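Local coordinates for endo-1,3-beta-glucanase, family GH16 (Zobellia galactanivorans, PDB 4CRQ), which probably hydrolyses internal beta-1,3-glucosidic linkages of laminarin-type glucans, this chain being the catalytic family 16 module of a longer modular enzyme, at residues Gln36-Glu41 with Tyr64-Met69; Ala44-Asn49 with Pro219-Val224; Ile52-Glu57 with Leu200-Gly205. The protein carries 1 engineered substitution. One frame throughout, in Å; residues are numbered along the deposited sequence.

In the fold
Contacts 1 and 3 are largely buried, with centres about 6 Å apart; contact 2 lies at the surface, its centre about 12 Å from that of contact 3. Strand 62-70, which supplies Tyr64-Met69, is a neighbour of both strands of contact 3, and Ser66 OG reaches Met202 O and Thr65 OG1 reaches Glu57 OE1. Contacts 2 and 3 share strand 49-59, whose Ile52 and Ala54 are backbone-bonded to Met222 and Ala220. Chemistry follows place: contact 1 combines backbone hydrogen bonds with an aromatic ring packed on both faces, contact 3 is made by apolar side chains, and contact 2 is sparse and partly polar, beside a calcium ion.

Contact 1: Gln36-Glu41 with Tyr64-Met69; sequences QYYRRE and YTSARM. With ACT (acetate ion), chain F.
Ser66 O takes one hydrogen bond and one CA-H...O contact from residues 36-41: Arg39 N donates to it at 2.9 Å with an N-H...O angle of 165°, nearly in line with the carbonyl, and Tyr38 CA approaches Ser66 O at 3.2 Å. Two residues earlier on each side, Tyr37 N donates to Tyr64 O over 2.8 Å, while the return bond from Ser66 N to Tyr37 O is weak at 3.4 Å. Tyr37 thus bonds to the residues either side of Thr65, the parallel pattern for strands 36-38 and 64-66.

The side-chain part of the contact is built on the Tyr38 ring. Its CG stands anti to the carbonyl carbon (chi1 -72°), which brings the ring beside Ala67, with one face against Arg68. Arg68 CB sits 3.4 Å from the Tyr38 ring centroid and only 7° off the normal, a CH-pi contact over the centre; on the opposite face Gln36 CG lies 3.6 Å above the ring plane, offset toward the rim. At the phenol end, a water in the ring plane is 2.7 Å from Tyr38 OH and accepts from Arg68 NH1. The extended Arg68 chain then delivers NH2 to an acetate, probably from the crystallisation liquor, and NE to a salt bridge with Glu22. With an alanine here instead of Tyr38, the space between Gln36 CG and Arg68 CB would probably be left unfilled and the water would lose its phenol partner.

On the other face of the pair, the one that carries Tyr37, Arg39 CD and Thr65 CG2 touch, and Phe59 meets the Arg39 guanidinium in a cation-pi contact. A short parallel strand laid beside strand 62-70, itself interrupted at Ala67, thus extends the otherwise mostly antiparallel beta-jelly roll of glycoside hydrolase family 16.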
loop_
_atom_site.group_PDB
_atom_site.type_symbol
_atom_site.label_atom_id
_atom_site.label_comp_id
_atom_site.label_asym_id
_atom_site.label_seq_id
_atom_site.Cartn_x
_atom_site.Cartn_y
_atom_site.Cartn_z
ATOM N N GLN A 36 12.279 2.728 9.716
ATOM C CA GLN A 36 11.996 4.176 9.517
ATOM C C GLN A 36 11.071 4.793 10.574
ATOM O O GLN A 36 10.200 4.117 11.164
ATOM C CB GLN A 36 11.367 4.489 8.130
ATOM C CG GLN A 36 9.873 4.163 8.012
ATOM C CD GLN A 36 9.523 2.695 8.192
ATOM O OE1 GLN A 36 10.301 1.812 7.814
ATOM N NE2 GLN A 36 8.345 2.422 8.775
ATOM N N TYR A 37 11.276 6.084 10.787
ATOM C CA TYR A 37 10.383 6.890 11.586
ATOM C C TYR A 37 9.550 7.757 10.594
ATOM O O TYR A 37 10.139 8.573 9.874
ATOM C CB TYR A 37 11.190 7.759 12.549
ATOM C CG TYR A 37 10.405 8.565 13.570
ATOM C CD1 TYR A 37 9.580 9.673 13.195
ATOM C CD2 TYR A 37 10.498 8.254 14.936
ATOM C CE1 TYR A 37 8.866 10.413 14.152
ATOM C CE2 TYR A 37 9.785 8.994 15.892
ATOM C CZ TYR A 37 8.987 10.067 15.501
ATOM O OH TYR A 37 8.308 10.763 16.458
ATOM N N TYR A 38 8.220 7.572 10.521
ATOM C CA TYR A 38 7.423 8.360 9.588
ATOM C C TYR A 38 7.246 9.784 10.069
ATOM O O TYR A 38 7.060 10.034 11.256
ATOM C CB TYR A 38 6.089 7.681 9.409
ATOM C CG TYR A 38 6.113 6.380 8.593
ATOM C CD1 TYR A 38 6.710 6.342 7.314
ATOM C CD2 TYR A 38 5.515 5.202 9.085
ATOM C CE1 TYR A 38 6.713 5.187 6.533
ATOM C CE2 TYR A 38 5.518 4.031 8.330
ATOM C CZ TYR A 38 6.114 4.032 7.058
ATOM O OH TYR A 38 6.121 2.905 6.277
ATOM N N ARG A 39 7.326 10.718 9.123
ATOM C CA ARG A 39 7.085 12.175 9.388
ATOM C C ARG A 39 6.281 12.797 8.278
ATOM O O ARG A 39 6.312 12.331 7.123
ATOM C CB ARG A 39 8.425 12.915 9.534
ATOM C CG ARG A 39 9.370 12.256 10.579
ATOM C CD ARG A 39 10.472 13.225 11.002
ATOM N NE ARG A 39 9.910 14.366 11.748
ATOM C CZ ARG A 39 10.376 15.629 11.715
ATOM N NH1 ARG A 39 11.436 15.951 10.953
ATOM N NH2 ARG A 39 9.799 16.579 12.447
ATOM N N ARG A 40 5.570 13.868 8.619
ATOM C CA ARG A 40 4.793 14.609 7.644
ATOM C C ARG A 40 5.722 15.203 6.565
ATOM O O ARG A 40 5.351 15.211 5.376
ATOM C CB ARG A 40 3.994 15.737 8.323
ATOM C CG ARG A 40 3.301 16.712 7.377
ATOM C CD ARG A 40 2.198 16.022 6.584
ATOM N NE ARG A 40 1.519 16.901 5.624
ATOM C CZ ARG A 40 1.974 17.164 4.396
ATOM N NH1 ARG A 40 3.129 16.650 3.919
ATOM N NH2 ARG A 40 1.251 17.969 3.622
ATOM N N GLU A 41 6.911 15.668 6.980
ATOM C CA GLU A 41 7.886 16.367 6.118
ATOM C C GLU A 41 8.295 15.559 4.894
ATOM O O GLU A 41 8.680 16.121 3.852
ATOM C CB GLU A 41 9.155 16.722 6.926
ATOM C CG GLU A 41 10.097 17.708 6.232
ATOM C CD GLU A 41 11.266 18.147 7.102
ATOM O OE1 GLU A 41 12.065 17.322 7.551
ATOM O OE2 GLU A 41 11.391 19.360 7.336
ATOM N N TYR A 64 16.295 6.369 9.756
ATOM C CA TYR A 64 15.603 6.665 8.478
ATOM C C TYR A 64 14.299 7.368 8.764
ATOM O O TYR A 64 13.674 7.104 9.788
ATOM C CB TYR A 64 15.291 5.389 7.657
ATOM C CG TYR A 64 16.531 4.501 7.509
ATOM C CD1 TYR A 64 17.580 4.854 6.623
ATOM C CD2 TYR A 64 16.676 3.323 8.266
ATOM C CE1 TYR A 64 18.725 4.048 6.493
ATOM C CE2 TYR A 64 17.817 2.502 8.144
ATOM C CZ TYR A 64 18.830 2.880 7.262
ATOM O OH TYR A 64 19.960 2.121 7.123
ATOM N N THR A 65 13.907 8.229 7.842
ATOM C CA THR A 65 12.574 8.827 7.857
ATOM C C THR A 65 11.901 8.551 6.525
ATOM O O THR A 65 12.576 8.374 5.503
ATOM C CB THR A 65 12.598 10.350 8.142
ATOM O OG1 THR A 65 13.428 10.987 7.155
ATOM C CG2 THR A 65 13.096 10.651 9.581
ATOM N N SER A 66 10.562 8.516 6.528
ATOM C CA SER A 66 9.793 8.345 5.301
ATOM C C SER A 66 8.379 8.833 5.621
ATOM O O SER A 66 8.190 9.497 6.664
ATOM C CB SER A 66 9.812 6.878 4.859
ATOM O OG SER A 66 9.251 6.746 3.550
ATOM N N ALA A 67 7.401 8.523 4.765
ATOM C CA ALA A 67 6.018 8.909 5.012
ATOM C C ALA A 67 5.066 7.749 4.828
ATOM O O ALA A 67 5.339 6.828 4.067
ATOM C CB ALA A 67 5.603 10.057 4.103
ATOM N N ARG A 68 3.958 7.816 5.559
ATOM C CA ARG A 68 2.866 6.860 5.501
ATOM C C ARG A 68 1.580 7.672 5.621
ATOM O O ARG A 68 1.415 8.454 6.565
ATOM C CB ARG A 68 2.980 5.807 6.619
ATOM C CG ARG A 68 1.777 4.860 6.714
ATOM C CD ARG A 68 2.117 3.666 7.607
ATOM N NE ARG A 68 0.924 2.940 8.067
ATOM C CZ ARG A 68 0.906 1.649 8.438
ATOM N NH1 ARG A 68 2.019 0.904 8.365
ATOM N NH2 ARG A 68 -0.229 1.105 8.859
ATOM N N MET A 69 0.677 7.480 4.658
ATOM C CA MET A 69 -0.561 8.245 4.553
ATOM C C MET A 69 -1.750 7.327 4.395
ATOM O O MET A 69 -1.615 6.282 3.786
ATOM C CB MET A 69 -0.487 9.074 3.278
ATOM C CG MET A 69 0.626 10.072 3.184
ATOM S SD MET A 69 0.898 10.524 1.457
ATOM C CE MET A 69 -0.630 11.362 0.963
HETATM C C ACT F . -3.408 2.357 10.835
HETATM O O ACT F . -2.402 2.724 10.192
HETATM O OXT ACT F . -4.080 3.069 11.634
HETATM C CH3 ACT F . -3.822 0.956 10.621
HETATM O O HOH W 1 4.714 0.828 7.287
#

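Contact 2: Ala44-Asn49 with Pro219-Val224; sequences AVENGN and PAQMLV. With CA (calcium ion), chain C.
Asn49 and Val224 bring their CA atoms to 5.3 Å, yet no hydrogen bond joins the two segments; what links the backbones here is a CA-H...O contact, Asn49 CA to Val224 O at 3.4 Å with 127° at the hydrogen. The regular pairing of strands 49-59 and 220-231 is seen one residue further on, where Val224 bonds to Leu50.

Asn49 also closes a two-residue beta hairpin. Glu46 N to Asn49 O (2.9 Å) and Asn49 N to Glu46 O (3.0 Å) bracket a type I' turn with Asn47 and Gly48 at its corners, both at positive phi. Gly48 O leaves this turn to bind the calcium ion at 2.3 Å; Glu10 O and Asp225 O bind it as well, and three waters supply three of its seven ligand atoms. Because Asp225 directly follows Val224, the ion ties the hairpin to strand 220-231 of the family 16 jelly roll.

The Asn49 side chain leans the same way: with CG beside its backbone N (chi1 -71°), OD1 comes within 3.7 Å of Val224 C and is hydrogen-bonded to Tyr156 OH, whereas ND2 makes a weak bond back to Asn47 O. At the solvent-exposed end, Glu46 and Gln221, both extended, cross at about a right angle, their carboxylate and amide planes 79° apart; Glu46 OE2 and Gln221 NE2 stay 3.6 Å from each other and are not hydrogen-bonded.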
loop_
_atom_site.group_PDB
_atom_site.type_symbol
_atom_site.label_atom_id
_atom_site.label_comp_id
_atom_site.label_asym_id
_atom_site.label_seq_id
_atom_site.Cartn_x
_atom_site.Cartn_y
_atom_site.Cartn_z
ATOM N N ALA A 44 5.417 15.225 -0.099
ATOM C CA ALA A 44 5.289 16.531 -0.763
ATOM C C ALA A 44 4.711 16.324 -2.143
ATOM O O ALA A 44 4.544 15.195 -2.558
ATOM C CB ALA A 44 6.651 17.230 -0.845
ATOM N N VAL A 45 4.375 17.394 -2.858
ATOM C CA VAL A 45 3.930 17.273 -4.243
ATOM C C VAL A 45 4.927 18.035 -5.102
ATOM O O VAL A 45 5.324 19.158 -4.748
ATOM C CB VAL A 45 2.472 17.768 -4.441
ATOM C CG1 VAL A 45 2.109 18.068 -5.904
ATOM C CG2 VAL A 45 1.524 16.726 -3.889
ATOM N N GLU A 46 5.323 17.408 -6.208
ATOM C CA GLU A 46 6.221 18.012 -7.197
ATOM C C GLU A 46 5.739 17.609 -8.567
ATOM O O GLU A 46 5.531 16.413 -8.805
ATOM C CB GLU A 46 7.677 17.539 -7.050
ATOM C CG GLU A 46 8.415 17.904 -5.771
ATOM C CD GLU A 46 9.884 17.472 -5.813
ATOM O OE1 GLU A 46 10.673 18.059 -6.592
ATOM O OE2 GLU A 46 10.264 16.550 -5.071
ATOM N N ASN A 47 5.558 18.590 -9.459
ATOM C CA ASN A 47 5.197 18.325 -10.877
ATOM C C ASN A 47 4.030 17.347 -11.047
ATOM O O ASN A 47 4.109 16.386 -11.836
ATOM C CB ASN A 47 6.443 17.843 -11.665
ATOM C CG ASN A 47 7.604 18.821 -11.587
ATOM O OD1 ASN A 47 7.429 20.034 -11.734
ATOM N ND2 ASN A 47 8.795 18.296 -11.351
ATOM N N GLY A 48 2.957 17.584 -10.293
ATOM C CA GLY A 48 1.761 16.742 -10.383
ATOM C C GLY A 48 1.853 15.357 -9.770
ATOM O O GLY A 48 0.986 14.518 -10.033
ATOM N N ASN A 49 2.876 15.101 -8.961
ATOM C CA ASN A 49 3.001 13.825 -8.306
ATOM C C ASN A 49 3.087 14.008 -6.803
ATOM O O ASN A 49 3.754 14.966 -6.326
ATOM C CB ASN A 49 4.325 13.112 -8.690
ATOM C CG ASN A 49 4.344 12.598 -10.107
ATOM O OD1 ASN A 49 4.099 11.433 -10.337
ATOM N ND2 ASN A 49 4.620 13.466 -11.063
ATOM N N PRO A 219 18.577 9.927 -0.658
ATOM C CA PRO A 219 17.128 9.899 -0.545
ATOM C C PRO A 219 16.502 9.187 -1.758
ATOM O O PRO A 219 16.972 9.360 -2.894
ATOM C CB PRO A 219 16.759 11.381 -0.478
ATOM C CG PRO A 219 17.879 12.085 -1.202
ATOM C CD PRO A 219 19.101 11.285 -0.924
ATOM N N ALA A 220 15.453 8.394 -1.499
ATOM C CA ALA A 220 14.752 7.598 -2.519
ATOM C C ALA A 220 13.336 8.144 -2.651
ATOM O O ALA A 220 12.683 8.334 -1.634
ATOM C CB ALA A 220 14.736 6.153 -2.109
ATOM N N GLN A 221 12.861 8.345 -3.881
ATOM C CA GLN A 221 11.540 8.938 -4.141
ATOM C C GLN A 221 10.568 7.933 -4.734
ATOM O O GLN A 221 10.847 7.347 -5.786
ATOM C CB GLN A 221 11.632 10.137 -5.107
ATOM C CG GLN A 221 12.421 11.340 -4.598
ATOM C CD GLN A 221 12.457 12.492 -5.597
ATOM O OE1 GLN A 221 12.441 12.278 -6.806
ATOM N NE2 GLN A 221 12.500 13.706 -5.101
ATOM N N MET A 222 9.439 7.747 -4.058
ATOM C CA MET A 222 8.287 6.998 -4.598
ATOM C C MET A 222 7.365 8.080 -5.196
ATOM O O MET A 222 6.952 9.000 -4.473
ATOM C CB MET A 222 7.611 6.183 -3.485
ATOM C CG MET A 222 6.265 5.594 -3.862
ATOM S SD MET A 222 5.650 4.778 -2.371
ATOM C CE MET A 222 4.144 4.044 -3.000
ATOM N N LEU A 223 7.052 7.964 -6.490
ATOM C CA LEU A 223 6.238 8.938 -7.225
ATOM C C LEU A 223 4.884 8.364 -7.488
ATOM O O LEU A 223 4.769 7.302 -8.104
ATOM C CB LEU A 223 6.912 9.312 -8.557
ATOM C CG LEU A 223 8.368 9.817 -8.448
ATOM C CD1 LEU A 223 8.868 10.184 -9.844
ATOM C CD2 LEU A 223 8.545 11.005 -7.512
ATOM N N VAL A 224 3.849 9.051 -7.005
ATOM C CA VAL A 224 2.456 8.640 -7.246
ATOM C C VAL A 224 1.760 9.777 -8.039
ATOM O O VAL A 224 1.494 10.879 -7.506
ATOM C CB VAL A 224 1.692 8.319 -5.935
ATOM C CG1 VAL A 224 0.266 7.789 -6.244
ATOM C CG2 VAL A 224 2.450 7.334 -5.057
HETATM CA CA CA C . -0.930 13.861 -11.060
HETATM O O HOH W 2 -1.596 16.315 -11.500
HETATM O O HOH W 3 -2.736 13.209 -12.386
HETATM O O HOH W 4 0.019 14.961 -13.136
#

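Contact 3: Ile52-Glu57 with Leu200-Gly205; sequences ITAKHE and LNMAVG
Asn201, which meets Ile52 through its backbone, has the flat group nearest this contact: Ile52 CD1 rests on Asn201 CA at 4.1 Å, while Asn201 CB is directed away from strand 52-57 and its amide is bonded elsewhere, OD1 to Trp99 NE1 and ND2 weakly to Tyr38 OH. No aromatic face or amide edge is used between the two segments, so shape and apolar contact carry the joint.

Ile52 works with two branches. CG1 lies beside the backbone N (chi1 -68°), which leaves CG2 turned to Met202 CB at 4.1 Å, and CD1, at the end of the CG1 branch, reaches Leu200 CB at 4.2 Å. The Met202 side chain slides past Ile52 in the opposite direction; it runs extended as far as SD and then bends at chi3 (52°), which brings CE to 3.6 Å from Ile52 O and 3.9 Å from Ala54 CB. That carbonyl is already engaged by Met222 N.

Strands 52-57 and 200-204 run nearly parallel (12° between directions) with axes 7.5 Å apart and no hydrogen bond between them. Both pair instead with strand 62-70, the first through Lys55 and Thr65 and the second through Leu200 and Met69. The inward-pointing side chains fit the packed interior of the family 16 jelly roll, and Met222 of strand 220-231 adds to the same apolar cluster by touching Leu200 and Met202.

Toward Gly205, Val204 CG2 meets Ala54 CB at 3.8 Å.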
loop_
_atom_site.group_PDB
_atom_site.type_symbol
_atom_site.label_atom_id
_atom_site.label_comp_id
_atom_site.label_asym_id
_atom_site.label_seq_id
_atom_site.Cartn_x
_atom_site.Cartn_y
_atom_site.Cartn_z
ATOM N N ILE A 52 6.837 10.581 -2.006
ATOM C CA ILE A 52 7.192 10.085 -0.660
ATOM C C ILE A 52 8.692 9.819 -0.714
ATOM O O ILE A 52 9.181 8.992 -1.532
ATOM C CB ILE A 52 6.406 8.827 -0.253
ATOM C CG1 ILE A 52 4.906 9.155 -0.056
ATOM C CG2 ILE A 52 7.054 8.131 0.980
ATOM C CD1 ILE A 52 4.032 7.932 0.152
ATOM N N THR A 53 9.427 10.501 0.169
ATOM C CA THR A 53 10.885 10.392 0.172
ATOM C C THR A 53 11.399 9.671 1.409
ATOM O O THR A 53 11.094 10.095 2.526
ATOM C CB THR A 53 11.552 11.801 0.078
ATOM O OG1 THR A 53 11.052 12.498 -1.069
ATOM C CG2 THR A 53 13.091 11.687 -0.023
ATOM N N ALA A 54 12.154 8.585 1.206
ATOM C CA ALA A 54 12.848 7.880 2.292
ATOM C C ALA A 54 14.244 8.490 2.400
ATOM O O ALA A 54 14.935 8.625 1.374
ATOM C CB ALA A 54 12.936 6.377 2.026
ATOM N N LYS A 55 14.651 8.863 3.615
ATOM C CA LYS A 55 15.917 9.545 3.839
ATOM C C LYS A 55 16.721 8.832 4.864
ATOM O O LYS A 55 16.171 8.207 5.782
ATOM C CB LYS A 55 15.665 10.980 4.378
ATOM C CG LYS A 55 14.826 11.937 3.495
ATOM C CD LYS A 55 14.537 13.307 4.161
ATOM C CE LYS A 55 13.497 14.126 3.403
ATOM N NZ LYS A 55 13.346 15.474 4.040
ATOM N N HIS A 56 18.036 8.942 4.705
ATOM C CA HIS A 56 18.963 8.564 5.740
ATOM C C HIS A 56 19.017 9.793 6.636
ATOM O O HIS A 56 19.649 10.791 6.290
ATOM C CB HIS A 56 20.310 8.178 5.147
ATOM C CG HIS A 56 21.330 7.810 6.187
ATOM N ND1 HIS A 56 22.665 7.812 5.957
ATOM C CD2 HIS A 56 21.163 7.431 7.510
ATOM C CE1 HIS A 56 23.313 7.447 7.072
ATOM N NE2 HIS A 56 22.403 7.212 8.028
ATOM N N GLU A 57 18.332 9.732 7.780
ATOM C CA GLU A 57 18.177 10.871 8.672
ATOM C C GLU A 57 17.937 10.374 10.074
ATOM O O GLU A 57 16.965 9.645 10.298
ATOM C CB GLU A 57 16.977 11.750 8.211
ATOM C CG GLU A 57 16.632 12.889 9.176
ATOM C CD GLU A 57 15.300 13.570 8.926
ATOM O OE1 GLU A 57 14.620 13.233 7.926
ATOM O OE2 GLU A 57 14.941 14.460 9.763
ATOM N N LEU A 200 -0.780 4.616 1.458
ATOM C CA LEU A 200 0.455 4.686 0.669
ATOM C C LEU A 200 1.597 4.878 1.634
ATOM O O LEU A 200 1.500 5.695 2.570
ATOM C CB LEU A 200 0.411 5.886 -0.296
ATOM C CG LEU A 200 -0.482 5.735 -1.524
ATOM C CD1 LEU A 200 -0.662 7.112 -2.135
ATOM C CD2 LEU A 200 0.082 4.743 -2.548
ATOM N N ASN A 201 2.700 4.169 1.406
ATOM C CA ASN A 201 3.894 4.372 2.256
ATOM C C ASN A 201 5.136 3.866 1.596
ATOM O O ASN A 201 5.069 3.118 0.589
ATOM C CB ASN A 201 3.750 3.631 3.620
ATOM C CG ASN A 201 3.833 2.097 3.464
ATOM O OD1 ASN A 201 2.874 1.481 3.004
ATOM N ND2 ASN A 201 4.976 1.487 3.817
ATOM N N MET A 202 6.285 4.249 2.162
ATOM C CA MET A 202 7.512 3.546 1.793
ATOM C C MET A 202 8.289 3.251 3.078
ATOM O O MET A 202 8.777 4.189 3.734
ATOM C CB MET A 202 8.377 4.298 0.776
ATOM C CG MET A 202 9.581 3.434 0.319
ATOM S SD MET A 202 10.273 3.995 -1.267
ATOM C CE MET A 202 10.562 5.755 -0.995
ATOM N N ALA A 203 8.385 1.970 3.454
ATOM C CA ALA A 203 9.143 1.565 4.629
ATOM C C ALA A 203 10.622 1.395 4.244
ATOM O O ALA A 203 10.956 1.283 3.042
ATOM C CB ALA A 203 8.576 0.283 5.234
ATOM N N VAL A 204 11.498 1.410 5.258
ATOM C CA VAL A 204 12.911 1.089 5.084
ATOM C C VAL A 204 13.234 -0.039 6.074
ATOM O O VAL A 204 13.134 0.146 7.318
ATOM C CB VAL A 204 13.848 2.291 5.327
ATOM C CG1 VAL A 204 15.303 1.905 5.076
ATOM C CG2 VAL A 204 13.420 3.493 4.471
ATOM N N GLY A 205 13.629 -1.203 5.528
ATOM C CA GLY A 205 13.922 -2.414 6.324
ATOM C C GLY A 205 12.671 -3.054 6.907
ATOM O O GLY A 205 11.556 -2.516 6.825
#